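Local coordinates for protein CocE/NonD family hydrolase (Staphylococcus aureus subsp. aureus COL, PDB 3III) that probably hydrolyses ester or amide bonds, as a CocE/NonD family hydrolase with an alpha/beta-hydrolase domain and a non-catalytic beta domain of X-Pro dipeptidyl-peptidase type, at residues A[362-373]-A[392-400]. Sequence-based numbering, arbitrary orientation.
Sequences LYLNAENHTLNH and DVSFKYTFD
The carbonyl O of Lys396 is gripped twice: Leu371 N donates to it at 2.9 Å in a nearly straight bond, and a water donates a longer bond while also donating to Leu371 O. Lys396 N returns a more bent bond to His369 O at 3.0 Å. Together the two backbone bonds make a single bridge that pairs Thr370 with Lys396, and the strand segments 370-372 and 392-398 diverge at 50°. The Phe395 ring packs against Leu364, its edge turned to the backbone of Asn365, Ala366 and Thr370. Leu364 CD2 sits over the centre of one ring face, 3.7 Å from the centroid, a CH-pi contact. Leu371 crosses Phe395 at about a right angle, its CG 3.8 Å from Phe395 CB. Tyr397 has its CG anti to the backbone N (chi1 180°), which swings the ring past Leu371 O at its edge and Leu362 CD2 over one face, and brings its OH beside the His373 ring. His373 is modelled in two conformers; in the one described, the Tyr397 edge meets its face in an offset T-shaped pair, planes at 84°, with a weak bond from His373 NE2 to Tyr397 OH. Strand 358-365 pairs on its other flank with strand 553-559, and strand 392-398 is hydrogen-bonded to strand 508-514, so the bridge links the hairpin of one antiparallel sheet to an edge strand of another within the C-terminal non-catalytic domain.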
ATOM      1  N   LEU A 362      -4.098  19.399 -19.297  1.00  8.05           N
ATOM      2  CA  LEU A 362      -3.021  19.779 -20.208  1.00  8.30           C
ATOM      3  C   LEU A 362      -3.093  18.864 -21.464  1.00  9.39           C
ATOM      4  O   LEU A 362      -2.979  17.630 -21.358  1.00  9.24           O
ATOM      5  CB  LEU A 362      -1.678  19.637 -19.521  1.00  8.10           C
ATOM      6  CG  LEU A 362      -1.365  20.652 -18.406  1.00  8.34           C
ATOM      7  CD1 LEU A 362      -0.042  20.188 -17.676  1.00  7.30           C
ATOM      8  CD2 LEU A 362      -1.240  22.051 -18.992  1.00 10.57           C
ATOM      9  N   TYR A 363      -3.300  19.468 -22.631  1.00  9.01           N
ATOM     10  CA  TYR A 363      -3.517  18.721 -23.876  1.00  9.07           C
ATOM     11  C   TYR A 363      -2.206  18.314 -24.545  1.00  8.35           C
ATOM     12  O   TYR A 363      -1.279  19.106 -24.632  1.00  7.82           O
ATOM     13  CB  TYR A 363      -4.372  19.537 -24.832  1.00  9.72           C
ATOM     14  CG  TYR A 363      -5.714  19.901 -24.232  1.00 10.33           C
ATOM     15  CD1 TYR A 363      -6.770  19.013 -24.261  1.00 11.66           C
ATOM     16  CD2 TYR A 363      -5.900  21.107 -23.579  1.00  9.40           C
ATOM     17  CE1 TYR A 363      -8.007  19.339 -23.681  1.00 12.45           C
ATOM     18  CE2 TYR A 363      -7.102  21.428 -22.997  1.00  9.97           C
ATOM     19  CZ  TYR A 363      -8.146  20.554 -23.049  1.00 11.40           C
ATOM     20  OH  TYR A 363      -9.344  20.888 -22.484  1.00 12.26           O
ATOM     21  N   LEU A 364      -2.128  17.045 -24.952  1.00  7.38           N
ATOM     22  CA  LEU A 364      -0.921  16.488 -25.572  1.00  7.03           C
ATOM     23  C   LEU A 364      -0.875  16.887 -27.031  1.00  7.80           C
ATOM     24  O   LEU A 364      -1.913  16.906 -27.688  1.00  6.05           O
ATOM     25  CB  LEU A 364      -0.962  14.963 -25.562  1.00  5.95           C
ATOM     26  CG  LEU A 364      -0.497  14.248 -24.319  1.00  8.41           C
ATOM     27  CD1 LEU A 364      -1.365  14.609 -23.133  1.00  8.26           C
ATOM     28  CD2 LEU A 364      -0.481  12.765 -24.616  1.00  6.13           C
ATOM     29  N   ASN A 365       0.331  17.159 -27.537  1.00  8.65           N
ATOM     30  CA  ASN A 365       0.557  17.409 -28.961  1.00  8.21           C
ATOM     31  C   ASN A 365       1.644  16.412 -29.415  1.00  9.34           C
ATOM     32  O   ASN A 365       2.805  16.546 -29.016  1.00  8.57           O
ATOM     33  CB  ASN A 365       1.028  18.859 -29.184  1.00  8.93           C
ATOM     34  CG  ASN A 365       1.214  19.191 -30.656  1.00 10.02           C
ATOM     35  OD1 ASN A 365       1.174  18.294 -31.475  1.00  9.95           O
ATOM     36  ND2 ASN A 365       1.304  20.472 -30.996  1.00  8.62           N
ATOM     37  N   ALA A 366       1.278  15.445 -30.270  1.00 10.49           N
ATOM     38  CA  ALA A 366       2.200  14.386 -30.776  1.00 12.39           C
ATOM     39  C   ALA A 366       3.354  14.906 -31.672  1.00 13.97           C
ATOM     40  O   ALA A 366       4.410  14.244 -31.776  1.00 16.21           O
ATOM     41  CB  ALA A 366       1.392  13.275 -31.573  1.00 12.30           C
ATOM     42  N   GLU A 367       3.181  16.078 -32.266  1.00 13.86           N
ATOM     43  CA  GLU A 367       4.171  16.620 -33.210  1.00 14.28           C
ATOM     44  C   GLU A 367       5.405  17.186 -32.559  1.00 13.64           C
ATOM     45  O   GLU A 367       6.493  17.147 -33.134  1.00 11.85           O
ATOM     46  CB  GLU A 367       3.579  17.753 -34.046  1.00 14.54           C
ATOM     47  CG  GLU A 367       2.306  17.417 -34.789  1.00 17.22           C
ATOM     48  CD  GLU A 367       2.035  18.384 -35.955  1.00 21.40           C
ATOM     49  OE1 GLU A 367       1.346  19.410 -35.745  1.00 26.44           O
ATOM     50  OE2 GLU A 367       2.512  18.116 -37.077  1.00 23.04           O
ATOM     51  N   ASN A 368       5.230  17.770 -31.374  1.00 13.87           N
ATOM     52  CA  ASN A 368       6.324  18.499 -30.730  1.00 12.48           C
ATOM     53  C   ASN A 368       6.581  18.147 -29.256  1.00 12.34           C
ATOM     54  O   ASN A 368       7.225  18.922 -28.544  1.00 10.58           O
ATOM     55  CB  ASN A 368       6.044  20.002 -30.886  1.00 12.61           C
ATOM     56  CG  ASN A 368       4.807  20.458 -30.093  1.00 11.81           C
ATOM     57  OD1 ASN A 368       4.215  19.669 -29.331  1.00  7.62           O
ATOM     58  ND2 ASN A 368       4.448  21.728 -30.234  1.00  5.73           N
ATOM     59  N   HIS A 369       6.233  16.928 -28.831  0.50 11.86           N
ATOM     60  CA  HIS A 369       6.413  16.488 -27.428  0.50 11.36           C
ATOM     61  C   HIS A 369       5.992  17.521 -26.356  0.50 10.62           C
ATOM     62  O   HIS A 369       6.729  17.742 -25.387  0.50 10.06           O
ATOM     63  CB  HIS A 369       7.832  15.885 -27.112  0.50 11.46           C
ATOM     64  CG  HIS A 369       9.011  16.747 -27.472  0.50 12.65           C
ATOM     65  ND1 HIS A 369       9.473  17.766 -26.659  0.50 14.85           N
ATOM     66  CD2 HIS A 369       9.871  16.688 -28.521  0.50 13.77           C
ATOM     67  CE1 HIS A 369      10.531  18.330 -27.218  0.50 15.04           C
ATOM     68  NE2 HIS A 369      10.790  17.698 -28.351  0.50 15.88           N
ATOM     69  N   THR A 370       4.799  18.119 -26.506  1.00 10.04           N
ATOM     70  CA  THR A 370       4.339  19.123 -25.543  1.00 10.09           C
ATOM     71  C   THR A 370       3.019  18.793 -24.925  1.00 10.29           C
ATOM     72  O   THR A 370       2.213  18.068 -25.505  1.00  9.69           O
ATOM     73  CB  THR A 370       4.242  20.540 -26.132  1.00  9.92           C
ATOM     74  OG1 THR A 370       3.287  20.579 -27.197  1.00 11.41           O
ATOM     75  CG2 THR A 370       5.616  20.965 -26.633  1.00 10.97           C
ATOM     76  N   LEU A 371       2.854  19.336 -23.701  1.00 10.23           N
ATOM     77  CA  LEU A 371       1.605  19.419 -22.974  1.00  9.97           C
ATOM     78  C   LEU A 371       1.237  20.887 -22.972  1.00  9.98           C
ATOM     79  O   LEU A 371       2.109  21.749 -22.825  1.00  9.38           O
ATOM     80  CB  LEU A 371       1.771  18.943 -21.528  1.00  9.32           C
ATOM     81  CG  LEU A 371       2.088  17.473 -21.218  1.00  9.95           C
ATOM     82  CD1 LEU A 371       2.430  17.298 -19.729  1.00  6.89           C
ATOM     83  CD2 LEU A 371       0.880  16.614 -21.580  1.00  6.40           C
ATOM     84  N   ASN A 372      -0.050  21.179 -23.121  1.00 10.61           N
ATOM     85  CA  ASN A 372      -0.472  22.524 -23.448  1.00 10.99           C
ATOM     86  C   ASN A 372      -1.719  22.965 -22.696  1.00 11.59           C
ATOM     87  O   ASN A 372      -2.657  22.186 -22.532  1.00  9.33           O
ATOM     88  CB  ASN A 372      -0.807  22.629 -24.983  1.00 11.54           C
ATOM     89  CG  ASN A 372       0.368  22.230 -25.899  1.00 12.47           C
ATOM     90  OD1 ASN A 372       1.118  23.086 -26.408  1.00 10.36           O
ATOM     91  ND2 ASN A 372       0.539  20.935 -26.098  1.00  3.90           N
ATOM     92  N   HIS A 373      -1.770  24.250 -22.341  1.00 12.62           N
ATOM     93  CA  HIS A 373      -2.997  24.865 -21.817  1.00 13.95           C
ATOM     94  C   HIS A 373      -4.180  24.754 -22.733  1.00 12.56           C
ATOM     95  O   HIS A 373      -5.238  24.501 -22.251  1.00 11.12           O
ATOM     96  CB  HIS A 373      -2.833  26.357 -21.567  1.00 14.85           C
ATOM     97  CG  HIS A 373      -1.953  26.658 -20.421  1.00 21.56           C
ATOM     98  ND1 HIS A 373      -2.268  26.277 -19.133  1.00 28.04           N
ATOM     99  CD2 HIS A 373      -0.747  27.280 -20.355  1.00 28.21           C
ATOM    100  CE1 HIS A 373      -1.295  26.659 -18.318  1.00 29.54           C
ATOM    101  NE2 HIS A 373      -0.359  27.269 -19.032  1.00 29.35           N
ATOM    102  N   ASP A 392       9.853   5.349 -26.483  1.00 11.80           N
ATOM    103  CA  ASP A 392       8.674   5.840 -25.810  1.00 12.31           C
ATOM    104  C   ASP A 392       8.195   7.093 -26.506  1.00 11.90           C
ATOM    105  O   ASP A 392       8.837   7.539 -27.444  1.00 11.72           O
ATOM    106  CB  ASP A 392       8.982   6.075 -24.332  1.00 12.63           C
ATOM    107  CG  ASP A 392      10.037   7.164 -24.096  1.00 15.44           C
ATOM    108  OD1 ASP A 392      10.016   8.179 -24.796  1.00 18.20           O
ATOM    109  OD2 ASP A 392      10.865   6.993 -23.177  1.00 22.50           O
ATOM    110  N   VAL A 393       7.040   7.631 -26.134  1.00 11.43           N
ATOM    111  CA  VAL A 393       6.742   9.004 -26.537  1.00 11.19           C
ATOM    112  C   VAL A 393       6.613   9.821 -25.272  1.00 11.01           C
ATOM    113  O   VAL A 393       6.151   9.311 -24.250  1.00 10.10           O
ATOM    114  CB  VAL A 393       5.475   9.130 -27.382  1.00 11.18           C
ATOM    115  CG1 VAL A 393       5.677   8.470 -28.765  1.00 15.21           C
ATOM    116  CG2 VAL A 393       4.267   8.577 -26.665  1.00  9.06           C
ATOM    117  N   SER A 394       7.006  11.087 -25.324  1.00 10.46           N
ATOM    118  CA  SER A 394       6.893  11.911 -24.154  1.00 10.93           C
ATOM    119  C   SER A 394       6.435  13.332 -24.433  1.00  9.45           C
ATOM    120  O   SER A 394       6.492  13.793 -25.552  1.00  7.03           O
ATOM    121  CB  SER A 394       8.184  11.874 -23.352  1.00 12.82           C
ATOM    122  OG  SER A 394       9.080  12.831 -23.795  1.00 19.46           O
ATOM    123  N   PHE A 395       5.916  13.972 -23.396  1.00  8.43           N
ATOM    124  CA  PHE A 395       5.232  15.260 -23.479  1.00  7.77           C
ATOM    125  C   PHE A 395       5.513  16.106 -22.267  1.00  8.21           C
ATOM    126  O   PHE A 395       5.311  15.653 -21.135  1.00  7.17           O
ATOM    127  CB  PHE A 395       3.737  15.027 -23.558  1.00  8.68           C
ATOM    128  CG  PHE A 395       3.338  14.087 -24.659  1.00  8.13           C
ATOM    129  CD1 PHE A 395       3.055  14.574 -25.929  1.00  9.56           C
ATOM    130  CD2 PHE A 395       3.293  12.715 -24.444  1.00 12.07           C
ATOM    131  CE1 PHE A 395       2.730  13.752 -26.951  1.00  9.80           C
ATOM    132  CE2 PHE A 395       2.982  11.853 -25.517  1.00  8.68           C
ATOM    133  CZ  PHE A 395       2.680  12.359 -26.745  1.00 10.65           C
ATOM    134  N   LYS A 396       5.913  17.350 -22.486  1.00  7.90           N
ATOM    135  CA  LYS A 396       6.438  18.176 -21.401  1.00  8.89           C
ATOM    136  C   LYS A 396       5.725  19.494 -21.277  1.00  7.15           C
ATOM    137  O   LYS A 396       5.324  20.083 -22.297  1.00  7.21           O
ATOM    138  CB  LYS A 396       7.897  18.508 -21.582  1.00  9.50           C
ATOM    139  CG  LYS A 396       8.821  17.333 -21.564  1.00 14.40           C
ATOM    140  CD  LYS A 396      10.199  17.813 -21.995  1.00 20.12           C
ATOM    141  CE  LYS A 396      11.209  16.727 -21.837  1.00 25.15           C
ATOM    142  NZ  LYS A 396      12.237  16.811 -22.892  1.00 30.84           N
ATOM    143  N   TYR A 397       5.633  19.947 -20.025  1.00  6.34           N
ATOM    144  CA  TYR A 397       5.178  21.271 -19.661  1.00  7.07           C
ATOM    145  C   TYR A 397       6.120  21.879 -18.598  1.00  7.58           C
ATOM    146  O   TYR A 397       6.370  21.279 -17.570  1.00  8.30           O
ATOM    147  CB  TYR A 397       3.759  21.178 -19.102  1.00  7.33           C
ATOM    148  CG  TYR A 397       3.198  22.503 -18.691  1.00  8.55           C
ATOM    149  CD1 TYR A 397       2.646  23.362 -19.624  1.00 10.85           C
ATOM    150  CD2 TYR A 397       3.274  22.928 -17.339  1.00 10.72           C
ATOM    151  CE1 TYR A 397       2.167  24.623 -19.265  1.00 11.06           C
ATOM    152  CE2 TYR A 397       2.813  24.189 -16.968  1.00 10.82           C
ATOM    153  CZ  TYR A 397       2.241  25.026 -17.941  1.00 11.90           C
ATOM    154  OH  TYR A 397       1.782  26.270 -17.611  1.00 14.68           O
ATOM    155  N   THR A 398       6.637  23.073 -18.865  1.00  8.68           N
ATOM    156  CA  THR A 398       7.496  23.780 -17.936  1.00  8.14           C
ATOM    157  C   THR A 398       6.659  24.820 -17.202  1.00  8.56           C
ATOM    158  O   THR A 398       5.997  25.645 -17.811  1.00  7.28           O
ATOM    159  CB  THR A 398       8.649  24.450 -18.694  1.00  8.73           C
ATOM    160  OG1 THR A 398       9.486  23.411 -19.232  1.00  8.35           O
ATOM    161  CG2 THR A 398       9.507  25.305 -17.769  1.00  7.84           C
ATOM    162  N   PHE A 399       6.707  24.777 -15.870  1.00  8.51           N
ATOM    163  CA  PHE A 399       5.878  25.673 -15.040  1.00  9.61           C
ATOM    164  C   PHE A 399       6.433  27.074 -14.982  1.00  9.73           C
ATOM    165  O   PHE A 399       7.645  27.288 -14.903  1.00  9.01           O
ATOM    166  CB  PHE A 399       5.721  25.115 -13.632  1.00  9.29           C
ATOM    167  CG  PHE A 399       4.937  23.868 -13.614  1.00 11.37           C
ATOM    168  CD1 PHE A 399       3.561  23.910 -13.522  1.00 10.76           C
ATOM    169  CD2 PHE A 399       5.557  22.654 -13.761  1.00 11.94           C
ATOM    170  CE1 PHE A 399       2.818  22.750 -13.548  1.00 10.38           C
ATOM    171  CE2 PHE A 399       4.798  21.494 -13.791  1.00 12.83           C
ATOM    172  CZ  PHE A 399       3.427  21.561 -13.670  1.00  9.64           C
ATOM    173  N   ASP A 400       5.512  28.016 -15.061  1.00 10.75           N
ATOM    174  CA  ASP A 400       5.841  29.437 -14.943  1.00 12.67           C
ATOM    175  C   ASP A 400       5.743  29.918 -13.509  1.00 11.67           C
ATOM    176  O   ASP A 400       6.140  31.028 -13.173  1.00 10.77           O
ATOM    177  CB  ASP A 400       4.881  30.248 -15.796  1.00 14.19           C
ATOM    178  CG  ASP A 400       5.305  30.340 -17.240  1.00 22.12           C
ATOM    179  OD1 ASP A 400       6.529  30.390 -17.515  1.00 32.90           O
ATOM    180  OD2 ASP A 400       4.409  30.457 -18.112  1.00 30.44           O
TER
HETATM  181  O   HOH W   1       4.517  22.993 -23.222  1.00 15.70           O